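Local coordinates for pesticidal crystal protein Cry4Aa (PDB 2C9K) that promotes colloid-osmotic lysis of midgut epithelial cells in insects, including mosquito larvae, after binding to them, as the functional three-domain fragment of a longer protoxin, at residues V36-Q41 with R76-I81; G249-G254 with K604-P609; F334-V339 with S441-Y446; K344-A349 with M376-T381. All coordinates share one frame; numbering follows the deposited sequence.

Contact 1. Residues V36-Q41 with R76-I81; sequences VLFPAQ and RSFNVI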
loop_
_atom_site.group_PDB
_atom_site.type_symbol
_atom_site.label_atom_id
_atom_site.label_comp_id
_atom_site.label_asym_id
_atom_site.label_seq_id
_atom_site.Cartn_x
_atom_site.Cartn_y
_atom_site.Cartn_z
ATOM N N VAL A 36 9.061 18.137 4.529
ATOM C CA VAL A 36 8.982 16.806 5.116
ATOM C C VAL A 36 10.285 16.020 4.953
ATOM O O VAL A 36 10.666 15.242 5.835
ATOM C CB VAL A 36 7.827 15.998 4.479
ATOM C CG1 VAL A 36 7.863 14.562 4.968
ATOM C CG2 VAL A 36 6.491 16.638 4.826
ATOM N N LEU A 37 10.966 16.232 3.831
ATOM C CA LEU A 37 12.219 15.539 3.543
ATOM C C LEU A 37 13.479 16.348 3.885
ATOM O O LEU A 37 14.590 15.804 3.904
ATOM C CB LEU A 37 12.254 15.134 2.065
ATOM C CG LEU A 37 11.191 14.127 1.624
ATOM C CD1 LEU A 37 11.183 14.021 0.119
ATOM C CD2 LEU A 37 11.475 12.782 2.258
ATOM N N PHE A 38 13.310 17.642 4.148
ATOM C CA PHE A 38 14.439 18.498 4.490
ATOM C C PHE A 38 14.063 19.562 5.519
ATOM O O PHE A 38 14.030 20.750 5.203
ATOM C CB PHE A 38 14.981 19.192 3.243
ATOM C CG PHE A 38 15.209 18.273 2.081
ATOM C CD1 PHE A 38 14.215 18.073 1.131
ATOM C CD2 PHE A 38 16.429 17.617 1.925
ATOM C CE1 PHE A 38 14.427 17.240 0.043
ATOM C CE2 PHE A 38 16.658 16.777 0.834
ATOM C CZ PHE A 38 15.658 16.588 -0.109
ATOM N N PRO A 39 13.770 19.148 6.761
ATOM C CA PRO A 39 13.397 20.075 7.839
ATOM C C PRO A 39 14.555 20.965 8.327
ATOM O O PRO A 39 14.335 22.034 8.901
ATOM C CB PRO A 39 12.867 19.138 8.926
ATOM C CG PRO A 39 13.660 17.892 8.710
ATOM C CD PRO A 39 13.643 17.750 7.209
ATOM N N ALA A 40 15.784 20.516 8.091
ATOM C CA ALA A 40 16.973 21.268 8.475
ATOM C C ALA A 40 17.802 21.511 7.214
ATOM O O ALA A 40 19.032 21.427 7.234
ATOM C CB ALA A 40 17.786 20.486 9.496
ATOM N N GLN A 41 17.107 21.792 6.115
ATOM C CA GLN A 41 17.734 22.063 4.824
ATOM C C GLN A 41 18.706 20.980 4.367
ATOM O O GLN A 41 18.464 19.791 4.582
ATOM C CB GLN A 41 18.435 23.422 4.863
ATOM C CG GLN A 41 17.476 24.573 5.098
ATOM C CD GLN A 41 16.772 24.463 6.433
ATOM O OE1 GLN A 41 17.398 24.576 7.487
ATOM N NE2 GLN A 41 15.463 24.228 6.398
ATOM N N ARG A 76 21.660 16.961 -1.211
ATOM C CA ARG A 76 22.027 17.952 -2.209
ATOM C C ARG A 76 20.771 18.329 -2.966
ATOM O O ARG A 76 20.635 19.454 -3.444
ATOM C CB ARG A 76 23.033 17.385 -3.203
ATOM C CG ARG A 76 24.399 17.083 -2.631
ATOM C CD ARG A 76 25.215 16.355 -3.670
ATOM N NE ARG A 76 26.518 15.936 -3.177
ATOM C CZ ARG A 76 27.267 15.021 -3.779
ATOM N NH1 ARG A 76 26.828 14.439 -4.891
ATOM N NH2 ARG A 76 28.451 14.689 -3.278
ATOM N N SER A 77 19.855 17.374 -3.080
ATOM C CA SER A 77 18.608 17.603 -3.788
ATOM C C SER A 77 17.875 18.801 -3.201
ATOM O O SER A 77 17.090 19.448 -3.889
ATOM C CB SER A 77 17.710 16.361 -3.708
ATOM O OG SER A 77 18.272 15.257 -4.400
ATOM N N PHE A 78 18.133 19.108 -1.936
ATOM C CA PHE A 78 17.448 20.234 -1.317
ATOM C C PHE A 78 17.625 21.525 -2.106
ATOM O O PHE A 78 16.649 22.164 -2.497
ATOM C CB PHE A 78 17.929 20.461 0.114
ATOM C CG PHE A 78 17.310 21.664 0.760
ATOM C CD1 PHE A 78 15.934 21.723 0.970
ATOM C CD2 PHE A 78 18.088 22.765 1.106
ATOM C CE1 PHE A 78 15.337 22.865 1.513
ATOM C CE2 PHE A 78 17.501 23.913 1.651
ATOM C CZ PHE A 78 16.125 23.962 1.852
ATOM N N ASN A 79 18.872 21.912 -2.335
ATOM C CA ASN A 79 19.149 23.132 -3.076
ATOM C C ASN A 79 18.710 23.034 -4.532
ATOM O O ASN A 79 18.173 23.994 -5.087
ATOM C CB ASN A 79 20.640 23.474 -2.986
ATOM C CG ASN A 79 20.984 24.252 -1.725
ATOM O OD1 ASN A 79 22.148 24.347 -1.340
ATOM N ND2 ASN A 79 19.969 24.825 -1.085
ATOM N N VAL A 80 18.924 21.877 -5.150
ATOM C CA VAL A 80 18.540 21.700 -6.543
ATOM C C VAL A 80 17.023 21.699 -6.705
ATOM O O VAL A 80 16.502 22.062 -7.760
ATOM C CB VAL A 80 19.127 20.394 -7.133
ATOM C CG1 VAL A 80 18.639 20.199 -8.565
ATOM C CG2 VAL A 80 20.650 20.450 -7.098
ATOM N N ILE A 81 16.308 21.296 -5.661
ATOM C CA ILE A 81 14.848 21.278 -5.715
ATOM C C ILE A 81 14.287 22.643 -5.306
ATOM O O ILE A 81 13.297 23.108 -5.872
ATOM C CB ILE A 81 14.256 20.144 -4.803
ATOM C CG1 ILE A 81 14.127 18.845 -5.600
ATOM C CG2 ILE A 81 12.879 20.524 -4.283
ATOM C CD1 ILE A 81 15.425 18.317 -6.143
#
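Ser77 and Phe78, near the beginning of helix 77-89, meet Phe38 and Gln41 of the chain that follows helix 29-37. The methylene CB of Ser77 lies 4.1 Å from CZ at the far end of the Phe38 ring. Its hydroxyl serves another partner: OG is hydrogen-bonded to NE2 of His113 on helix 103-123, so this small residue is apolar toward Phe38 and polar toward the neighbouring helix.

Phe78 comes next and carries most of the contact. Its CG stands anti to the backbone N (chi1 176°), which sends the ring out toward the 36-41 segment. At the base of the side chain, CB sits over a face of the Phe38 ring, 4.0 Å from its centroid and displaced toward the rim, as a CH-pi contact. The two phenyl groups slide past each other in opposite directions with planes 43° apart, an oblique pairing that brings Phe38 CB to 3.5 Å from Phe78 CD1. Both segments belong to the N-terminal helical domain, the bundle thought to insert into the membrane and form the pore in toxins of this family, and Phe38 is the first residue to leave helical geometry after helix 29-37. Its large buried ring fills the angle between that helix end and helix 77-89.

The Phe78 ring also supports the more exposed Gln41. CA of Gln41 stands over the centre of one face, 3.7 Å from the ring centroid and 13° off the normal. The glutamine chain bends at chi2 and runs beside the ring, with CB 3.4 Å from Phe78 CE2 and CG 3.6 Å from Phe78 CZ.

Contact 2. Residues G249-G254 with K604-P609; sequences GKYPIG and KIEFLP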
loop_
_atom_site.group_PDB
_atom_site.type_symbol
_atom_site.label_atom_id
_atom_site.label_comp_id
_atom_site.label_asym_id
_atom_site.label_seq_id
_atom_site.Cartn_x
_atom_site.Cartn_y
_atom_site.Cartn_z
ATOM N N GLY A 249 1.298 10.391 -20.555
ATOM C CA GLY A 249 0.652 9.832 -21.725
ATOM C C GLY A 249 -0.614 9.108 -21.323
ATOM O O GLY A 249 -1.688 9.401 -21.841
ATOM N N LYS A 250 -0.476 8.175 -20.384
ATOM C CA LYS A 250 -1.584 7.372 -19.881
ATOM C C LYS A 250 -2.634 8.150 -19.094
ATOM O O LYS A 250 -3.828 7.921 -19.263
ATOM C CB LYS A 250 -1.040 6.256 -18.999
ATOM C CG LYS A 250 -0.136 5.260 -19.709
ATOM C CD LYS A 250 -0.909 4.027 -20.150
ATOM C CE LYS A 250 -1.683 4.245 -21.440
ATOM N NZ LYS A 250 -0.812 4.100 -22.648
ATOM N N TYR A 251 -2.192 9.056 -18.225
ATOM C CA TYR A 251 -3.114 9.850 -17.406
ATOM C C TYR A 251 -2.969 11.364 -17.631
ATOM O O TYR A 251 -2.377 12.078 -16.819
ATOM C CB TYR A 251 -2.914 9.511 -15.925
ATOM C CG TYR A 251 -2.981 8.021 -15.633
ATOM C CD1 TYR A 251 -1.871 7.203 -15.818
ATOM C CD2 TYR A 251 -4.173 7.423 -15.221
ATOM C CE1 TYR A 251 -1.947 5.831 -15.601
ATOM C CE2 TYR A 251 -4.258 6.046 -15.002
ATOM C CZ TYR A 251 -3.143 5.260 -15.195
ATOM O OH TYR A 251 -3.218 3.899 -14.981
ATOM N N PRO A 252 -3.547 11.870 -18.736
ATOM C CA PRO A 252 -3.554 13.262 -19.190
ATOM C C PRO A 252 -4.157 14.292 -18.248
ATOM O O PRO A 252 -3.578 15.357 -18.011
ATOM C CB PRO A 252 -4.361 13.195 -20.478
ATOM C CG PRO A 252 -4.200 11.805 -20.921
ATOM C CD PRO A 252 -4.342 11.048 -19.656
ATOM N N ILE A 253 -5.329 13.971 -17.716
ATOM C CA ILE A 253 -6.051 14.897 -16.858
ATOM C C ILE A 253 -6.090 14.640 -15.347
ATOM O O ILE A 253 -6.859 15.291 -14.641
ATOM C CB ILE A 253 -7.500 15.019 -17.360
ATOM C CG1 ILE A 253 -8.252 13.710 -17.096
ATOM C CG2 ILE A 253 -7.497 15.292 -18.861
ATOM C CD1 ILE A 253 -9.699 13.728 -17.532
ATOM N N GLY A 254 -5.279 13.724 -14.835
ATOM C CA GLY A 254 -5.319 13.475 -13.402
ATOM C C GLY A 254 -5.868 12.096 -13.095
ATOM O O GLY A 254 -6.527 11.489 -13.939
ATOM N N LYS A 604 -6.125 -3.114 -12.749
ATOM C CA LYS A 604 -6.997 -1.965 -12.522
ATOM C C LYS A 604 -8.091 -1.794 -13.582
ATOM O O LYS A 604 -7.889 -2.089 -14.762
ATOM C CB LYS A 604 -6.171 -0.667 -12.492
ATOM C CG LYS A 604 -4.878 -0.687 -11.687
ATOM C CD LYS A 604 -5.103 -0.483 -10.208
ATOM C CE LYS A 604 -3.777 -0.244 -9.471
ATOM N NZ LYS A 604 -2.790 -1.377 -9.562
ATOM N N ILE A 605 -9.249 -1.308 -13.145
ATOM C CA ILE A 605 -10.376 -1.029 -14.040
ATOM C C ILE A 605 -10.391 0.489 -14.063
ATOM O O ILE A 605 -10.494 1.126 -13.016
ATOM C CB ILE A 605 -11.721 -1.506 -13.463
ATOM C CG1 ILE A 605 -11.634 -2.972 -13.032
ATOM C CG2 ILE A 605 -12.803 -1.306 -14.491
ATOM C CD1 ILE A 605 -11.284 -3.938 -14.137
ATOM N N GLU A 606 -10.277 1.081 -15.240
ATOM C CA GLU A 606 -10.237 2.531 -15.306
ATOM C C GLU A 606 -11.380 3.174 -16.066
ATOM O O GLU A 606 -11.843 2.656 -17.088
ATOM C CB GLU A 606 -8.892 2.972 -15.886
ATOM C CG GLU A 606 -7.739 2.609 -14.973
ATOM C CD GLU A 606 -6.381 3.022 -15.499
ATOM O OE1 GLU A 606 -5.445 3.130 -14.672
ATOM O OE2 GLU A 606 -6.242 3.225 -16.723
ATOM N N PHE A 607 -11.851 4.297 -15.541
ATOM C CA PHE A 607 -12.920 5.027 -16.186
ATOM C C PHE A 607 -12.377 6.356 -16.681
ATOM O O PHE A 607 -11.875 7.167 -15.902
ATOM C CB PHE A 607 -14.078 5.263 -15.221
ATOM C CG PHE A 607 -14.787 4.011 -14.817
ATOM C CD1 PHE A 607 -14.299 3.223 -13.775
ATOM C CD2 PHE A 607 -15.938 3.605 -15.487
ATOM C CE1 PHE A 607 -14.953 2.039 -13.402
ATOM C CE2 PHE A 607 -16.597 2.432 -15.131
ATOM C CZ PHE A 607 -16.106 1.643 -14.083
ATOM N N LEU A 608 -12.462 6.570 -17.988
ATOM C CA LEU A 608 -11.978 7.809 -18.576
ATOM C C LEU A 608 -13.143 8.722 -18.939
ATOM O O LEU A 608 -13.952 8.386 -19.803
ATOM C CB LEU A 608 -11.162 7.516 -19.837
ATOM C CG LEU A 608 -10.037 6.486 -19.750
ATOM C CD1 LEU A 608 -9.192 6.554 -21.022
ATOM C CD2 LEU A 608 -9.178 6.761 -18.538
ATOM N N PRO A 609 -13.255 9.883 -18.270
ATOM C CA PRO A 609 -14.343 10.818 -18.570
ATOM C C PRO A 609 -14.208 11.290 -20.017
ATOM O O PRO A 609 -13.100 11.596 -20.464
ATOM C CB PRO A 609 -14.099 11.959 -17.588
ATOM C CG PRO A 609 -13.455 11.282 -16.435
ATOM C CD PRO A 609 -12.487 10.334 -17.096
#
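Tyr251 and Glu606 make the polar part of this contact. The phenol OH of Tyr251 donates a hydrogen bond to OE1 of Glu606, modelled at 2.4 Å; this is very short, and at this resolution the exact length is doubtful. Approached at the edge of the ring and in its plane, the tyrosine also has OE1 at 3.2 Å from its CE2. The two side chains cross at about a right angle, with ring and carboxylate planes 78° apart. Glu606 projects from strand 600-609 toward the 249-254 loop and stays extended beyond CG (chi2 180°), a reach that suits glutamate, while tyrosine has the length to bring a hydroxyl from the loop.

Further polar partners complete the cluster. OE2 of Glu606 forms a salt bridge with Arg522 and OE1 also accepts from Gln473 NE2. The Tyr251 hydroxyl is hydrogen-bonded to that of Tyr570, and its ring takes part in a cation-pi contact with Arg522.

The apolar part is slight and lies nearer the surface. CD1 of Ile253, at the end of an extended side chain, rests 4.4 Å from CD of Pro609.

The loop follows the last long helix of the N-terminal domain and leads into strand 255-256, which joins a sheet with 471-475 and 600-609. The contact therefore fastens the interdomain connection to the C-terminal beta domain.

Glu606 is buried, and the chemistry accounts for its placement: Arg522 can balance its charge, while the phenol and Gln473 satisfy OE1. With Arg522 so close, the carboxylate is probably ionised.

Contact 3. Residues F334-V339 with S441-Y446; sequences FGNHNV and SIPATY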
loop_
_atom_site.group_PDB
_atom_site.type_symbol
_atom_site.label_atom_id
_atom_site.label_comp_id
_atom_site.label_asym_id
_atom_site.label_seq_id
_atom_site.Cartn_x
_atom_site.Cartn_y
_atom_site.Cartn_z
ATOM N N PHE A 334 -10.392 -17.896 16.011
ATOM C CA PHE A 334 -9.040 -18.135 16.489
ATOM C C PHE A 334 -9.110 -18.307 18.002
ATOM O O PHE A 334 -10.139 -18.023 18.610
ATOM C CB PHE A 334 -8.133 -16.952 16.135
ATOM C CG PHE A 334 -8.206 -16.542 14.690
ATOM C CD1 PHE A 334 -9.210 -15.693 14.245
ATOM C CD2 PHE A 334 -7.273 -17.009 13.773
ATOM C CE1 PHE A 334 -9.284 -15.309 12.905
ATOM C CE2 PHE A 334 -7.341 -16.630 12.432
ATOM C CZ PHE A 334 -8.351 -15.776 12.004
ATOM N N GLY A 335 -8.022 -18.779 18.605
ATOM C CA GLY A 335 -8.003 -18.973 20.046
ATOM C C GLY A 335 -8.547 -20.315 20.501
ATOM O O GLY A 335 -8.704 -21.240 19.709
ATOM N N ASN A 336 -8.838 -20.427 21.789
ATOM C CA ASN A 336 -9.364 -21.666 22.335
ATOM C C ASN A 336 -10.739 -21.401 22.920
ATOM O O ASN A 336 -10.895 -21.265 24.127
ATOM C CB ASN A 336 -8.428 -22.194 23.415
ATOM C CG ASN A 336 -8.805 -23.577 23.879
ATOM O OD1 ASN A 336 -8.136 -24.160 24.730
ATOM N ND2 ASN A 336 -9.879 -24.119 23.320
ATOM N N HIS A 337 -11.734 -21.343 22.044
ATOM C CA HIS A 337 -13.118 -21.066 22.420
ATOM C C HIS A 337 -13.789 -22.098 23.325
ATOM O O HIS A 337 -14.075 -23.215 22.899
ATOM C CB HIS A 337 -13.971 -20.905 21.158
ATOM C CG HIS A 337 -15.392 -20.520 21.433
ATOM N ND1 HIS A 337 -16.440 -20.928 20.638
ATOM C CD2 HIS A 337 -15.935 -19.745 22.399
ATOM C CE1 HIS A 337 -17.568 -20.425 21.104
ATOM N NE2 HIS A 337 -17.288 -19.703 22.173
ATOM N N ASN A 338 -14.047 -21.718 24.573
ATOM C CA ASN A 338 -14.727 -22.616 25.496
ATOM C C ASN A 338 -16.160 -22.636 24.968
ATOM O O ASN A 338 -16.470 -21.945 24.000
ATOM C CB ASN A 338 -14.731 -22.058 26.927
ATOM C CG ASN A 338 -13.540 -21.150 27.220
ATOM O OD1 ASN A 338 -12.380 -21.582 27.201
ATOM N ND2 ASN A 338 -13.832 -19.876 27.502
ATOM N N VAL A 339 -17.037 -23.406 25.600
ATOM C CA VAL A 339 -18.428 -23.470 25.152
ATOM C C VAL A 339 -19.340 -22.681 26.088
ATOM O O VAL A 339 -20.520 -22.479 25.798
ATOM C CB VAL A 339 -18.924 -24.929 25.092
ATOM C CG1 VAL A 339 -20.270 -24.994 24.389
ATOM C CG2 VAL A 339 -17.889 -25.800 24.383
ATOM N N SER A 441 -2.332 -20.047 17.681
ATOM C CA SER A 441 -2.362 -20.678 18.994
ATOM C C SER A 441 -2.740 -22.134 18.846
ATOM O O SER A 441 -3.664 -22.484 18.110
ATOM C CB SER A 441 -3.389 -20.003 19.895
ATOM O OG SER A 441 -4.694 -20.348 19.480
ATOM N N ILE A 442 -2.014 -22.982 19.554
ATOM C CA ILE A 442 -2.257 -24.409 19.532
ATOM C C ILE A 442 -2.613 -24.741 20.973
ATOM O O ILE A 442 -1.741 -25.086 21.770
ATOM C CB ILE A 442 -0.986 -25.142 19.104
ATOM C CG1 ILE A 442 -0.477 -24.529 17.796
ATOM C CG2 ILE A 442 -1.265 -26.614 18.940
ATOM C CD1 ILE A 442 0.872 -25.015 17.372
ATOM N N PRO A 443 -3.902 -24.607 21.333
ATOM C CA PRO A 443 -4.395 -24.882 22.689
ATOM C C PRO A 443 -4.008 -26.261 23.198
ATOM O O PRO A 443 -3.621 -26.425 24.349
ATOM C CB PRO A 443 -5.907 -24.725 22.546
ATOM C CG PRO A 443 -6.031 -23.697 21.469
ATOM C CD PRO A 443 -5.004 -24.166 20.461
ATOM N N ALA A 444 -4.110 -27.255 22.331
ATOM C CA ALA A 444 -3.766 -28.615 22.710
ATOM C C ALA A 444 -2.374 -28.724 23.341
ATOM O O ALA A 444 -2.018 -29.769 23.891
ATOM C CB ALA A 444 -3.852 -29.524 21.483
ATOM N N THR A 445 -1.594 -27.650 23.288
ATOM C CA THR A 445 -0.235 -27.707 23.816
ATOM C C THR A 445 0.232 -26.471 24.571
ATOM O O THR A 445 0.856 -26.580 25.624
ATOM C CB THR A 445 0.764 -27.966 22.659
ATOM O OG1 THR A 445 0.415 -29.187 21.986
ATOM C CG2 THR A 445 2.186 -28.048 23.186
ATOM N N TYR A 446 -0.065 -25.293 24.033
ATOM C CA TYR A 446 0.374 -24.055 24.654
ATOM C C TYR A 446 -0.730 -23.166 25.181
ATOM O O TYR A 446 -1.906 -23.314 24.830
ATOM C CB TYR A 446 1.194 -23.239 23.662
ATOM C CG TYR A 446 2.181 -24.046 22.861
ATOM C CD1 TYR A 446 1.763 -24.832 21.794
ATOM C CD2 TYR A 446 3.537 -24.006 23.160
ATOM C CE1 TYR A 446 2.672 -25.553 21.044
ATOM C CE2 TYR A 446 4.454 -24.724 22.415
ATOM C CZ TYR A 446 4.016 -25.494 21.359
ATOM O OH TYR A 446 4.934 -26.195 20.621
HETATM O O HOH W 1 -5.055 -23.966 25.644
#
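Asn336 and Pro443 slide past each other in opposite directions, the asparagine lying along the CB-CG side of the proline ring. CB of Asn336 rests 3.4 Å from Pro443 CG, and CG, anti to the backbone N (chi1 -171°), brings OD1 to 3.2 Å from Pro443 CB. The rigid proline ring offers a compact apolar surface to the asparagine CB, while the amide oxygen can take a water's hydrogen bond at this exposed position. That water can donate to Asn336 OD1 or to Pro443 O, though not necessarily to both at once.

Beside this pair the Gly335 backbone meets the side chains of Ser441 and Pro443. OG of Ser441 approaches Gly335 CA at 3.6 Å, and Gly335 O faces Pro443 CG at 4.0 Å. At phi 86° and psi -165°, a CB on residue 335 would jam against the carbonyl O of Phe334, hence glycine.

The site is on the surface of the middle domain, a beta-prism in this family, whose loops probably take part in receptor recognition. Segment 334-339 leaves edge strand 329-335, with Asn336 still bonded through its backbone to Thr314 of strand 313-322. Segment 441-446 lies in the loop between strands 432-440 and 450-457, and Phe334 packs on Phe436 of the former.

Contact 4. Residues K344-A349 with M376-T381; sequences KSLGLA and MDFFIT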
loop_
_atom_site.group_PDB
_atom_site.type_symbol
_atom_site.label_atom_id
_atom_site.label_comp_id
_atom_site.label_asym_id
_atom_site.label_seq_id
_atom_site.Cartn_x
_atom_site.Cartn_y
_atom_site.Cartn_z
ATOM N N LYS A 344 -18.241 -10.608 23.676
ATOM C CA LYS A 344 -18.133 -9.158 23.849
ATOM C C LYS A 344 -17.818 -8.644 22.455
ATOM O O LYS A 344 -16.675 -8.710 22.006
ATOM C CB LYS A 344 -16.982 -8.788 24.791
ATOM C CG LYS A 344 -17.245 -9.007 26.270
ATOM C CD LYS A 344 -18.320 -8.074 26.782
ATOM C CE LYS A 344 -18.293 -7.973 28.296
ATOM N NZ LYS A 344 -17.111 -7.215 28.801
ATOM N N SER A 345 -18.834 -8.128 21.777
ATOM C CA SER A 345 -18.671 -7.643 20.414
ATOM C C SER A 345 -18.603 -6.119 20.248
ATOM O O SER A 345 -19.167 -5.373 21.039
ATOM C CB SER A 345 -19.808 -8.218 19.563
ATOM O OG SER A 345 -19.720 -7.786 18.222
ATOM N N LEU A 346 -17.882 -5.674 19.219
ATOM C CA LEU A 346 -17.744 -4.252 18.878
ATOM C C LEU A 346 -18.068 -4.105 17.389
ATOM O O LEU A 346 -17.287 -4.527 16.533
ATOM C CB LEU A 346 -16.321 -3.749 19.125
ATOM C CG LEU A 346 -16.012 -2.406 18.439
ATOM C CD1 LEU A 346 -16.884 -1.316 19.031
ATOM C CD2 LEU A 346 -14.547 -2.047 18.611
ATOM N N GLY A 347 -19.222 -3.518 17.087
ATOM C CA GLY A 347 -19.631 -3.347 15.704
ATOM C C GLY A 347 -19.112 -2.071 15.078
ATOM O O GLY A 347 -18.563 -1.213 15.766
ATOM N N LEU A 348 -19.291 -1.949 13.767
ATOM C CA LEU A 348 -18.836 -0.780 13.021
ATOM C C LEU A 348 -19.706 -0.562 11.787
ATOM O O LEU A 348 -19.880 -1.467 10.980
ATOM C CB LEU A 348 -17.379 -0.970 12.590
ATOM C CG LEU A 348 -16.312 -1.053 13.690
ATOM C CD1 LEU A 348 -14.984 -1.489 13.093
ATOM C CD2 LEU A 348 -16.173 0.297 14.379
ATOM N N ALA A 349 -20.255 0.638 11.640
ATOM C CA ALA A 349 -21.093 0.947 10.485
ATOM C C ALA A 349 -20.216 1.436 9.348
ATOM O O ALA A 349 -19.000 1.500 9.477
ATOM C CB ALA A 349 -22.114 2.011 10.844
ATOM N N MET A 376 -9.161 -3.862 25.421
ATOM C CA MET A 376 -8.816 -3.101 24.224
ATOM C C MET A 376 -9.500 -1.743 24.126
ATOM O O MET A 376 -10.689 -1.605 24.390
ATOM C CB MET A 376 -9.129 -3.910 22.962
ATOM C CG MET A 376 -8.225 -5.099 22.751
ATOM S SD MET A 376 -8.663 -6.002 21.268
ATOM C CE MET A 376 -9.983 -7.032 21.899
ATOM N N ASP A 377 -8.723 -0.745 23.734
ATOM C CA ASP A 377 -9.215 0.609 23.571
ATOM C C ASP A 377 -9.088 0.978 22.110
ATOM O O ASP A 377 -7.978 1.193 21.614
ATOM C CB ASP A 377 -8.379 1.593 24.388
ATOM C CG ASP A 377 -8.615 1.468 25.867
ATOM O OD1 ASP A 377 -7.821 2.060 26.631
ATOM O OD2 ASP A 377 -9.591 0.792 26.267
ATOM N N PHE A 378 -10.223 1.055 21.424
ATOM C CA PHE A 378 -10.225 1.416 20.019
ATOM C C PHE A 378 -10.378 2.919 19.832
ATOM O O PHE A 378 -11.100 3.589 20.574
ATOM C CB PHE A 378 -11.359 0.695 19.284
ATOM C CG PHE A 378 -11.304 -0.798 19.408
ATOM C CD1 PHE A 378 -11.867 -1.440 20.508
ATOM C CD2 PHE A 378 -10.659 -1.565 18.445
ATOM C CE1 PHE A 378 -11.788 -2.826 20.648
ATOM C CE2 PHE A 378 -10.575 -2.950 18.579
ATOM C CZ PHE A 378 -11.141 -3.581 19.685
ATOM N N PHE A 379 -9.660 3.449 18.852
ATOM C CA PHE A 379 -9.751 4.856 18.518
ATOM C C PHE A 379 -10.359 4.885 17.127
ATOM O O PHE A 379 -9.670 4.788 16.112
ATOM C CB PHE A 379 -8.380 5.513 18.565
ATOM C CG PHE A 379 -7.900 5.779 19.961
ATOM C CD1 PHE A 379 -8.668 6.552 20.833
ATOM C CD2 PHE A 379 -6.692 5.257 20.414
ATOM C CE1 PHE A 379 -8.240 6.803 22.136
ATOM C CE2 PHE A 379 -6.253 5.502 21.715
ATOM C CZ PHE A 379 -7.031 6.278 22.580
ATOM N N ILE A 380 -11.683 4.978 17.131
ATOM C CA ILE A 380 -12.537 4.987 15.951
ATOM C C ILE A 380 -12.717 6.375 15.341
ATOM O O ILE A 380 -12.532 7.392 16.011
ATOM C CB ILE A 380 -13.915 4.411 16.344
ATOM C CG1 ILE A 380 -13.741 2.940 16.739
ATOM C CG2 ILE A 380 -14.924 4.598 15.231
ATOM C CD1 ILE A 380 -14.958 2.292 17.352
ATOM N N THR A 381 -13.061 6.407 14.060
ATOM C CA THR A 381 -13.298 7.667 13.376
ATOM C C THR A 381 -14.562 7.539 12.533
ATOM O O THR A 381 -14.793 6.504 11.900
ATOM C CB THR A 381 -12.102 8.063 12.460
ATOM O OG1 THR A 381 -12.344 9.357 11.896
ATOM C CG2 THR A 381 -11.908 7.046 11.328
#
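Leu346 reaches from strand 342-347 to Phe378 of strand 373-381, and its side chain can be followed outward. CB points toward the opposing strand, and CG, anti to the backbone N (chi1 164°), carries the two methyls toward the facing sheet. CD2 does the closest work: it sits over one face of the Phe378 ring, 3.5 Å from the centroid and 17° off the normal, in a CH-pi contact. It is displaced toward the rim, with CD1 of the ring its nearest atom at 3.3 Å. The sister methyl CD1 of Leu346 lies on the Ile380 side, 4.4 Å from CD1 of Ile380.

Two residues further along, Leu348 extends CD2 to 3.8 Å from that same Ile380 CD1. Phe378 and Ile380, alternate residues of one strand, thus face Leu346 and Leu348, as expected when two sheets pack face to face. Here these are two four-stranded antiparallel sheets of the beta-prism middle domain. Phe378 also touches Leu299 and Leu391, one from each sheet.

Branched leucine and isoleucine tips around a flat ring fill the space between sheets well. Such contacts rest on dispersion and the burial of hydrocarbon, and so join the sheets without demanding any exact bond geometry.

The four contacts sample all three domains of the toxin. Contact 1 belongs to the helical N-terminal domain, contacts 3 and 4 to the middle beta domain, and contact 2 ties the connection after the helical domain to the C-terminal one. Contacts 3 and 4 lie closest, with nearest atoms about 9 Å apart and centres about 24 Å apart; the first involves strand 329-335 and the second strand 342-347, the outermost strands of one sheet. Both are nested in the chain loop closed by contact 2, so that closure spans the middle domain. Contact 1 closes earlier in sequence, and its centre is about 53 Å from that of contact 3, across the centre of the chain.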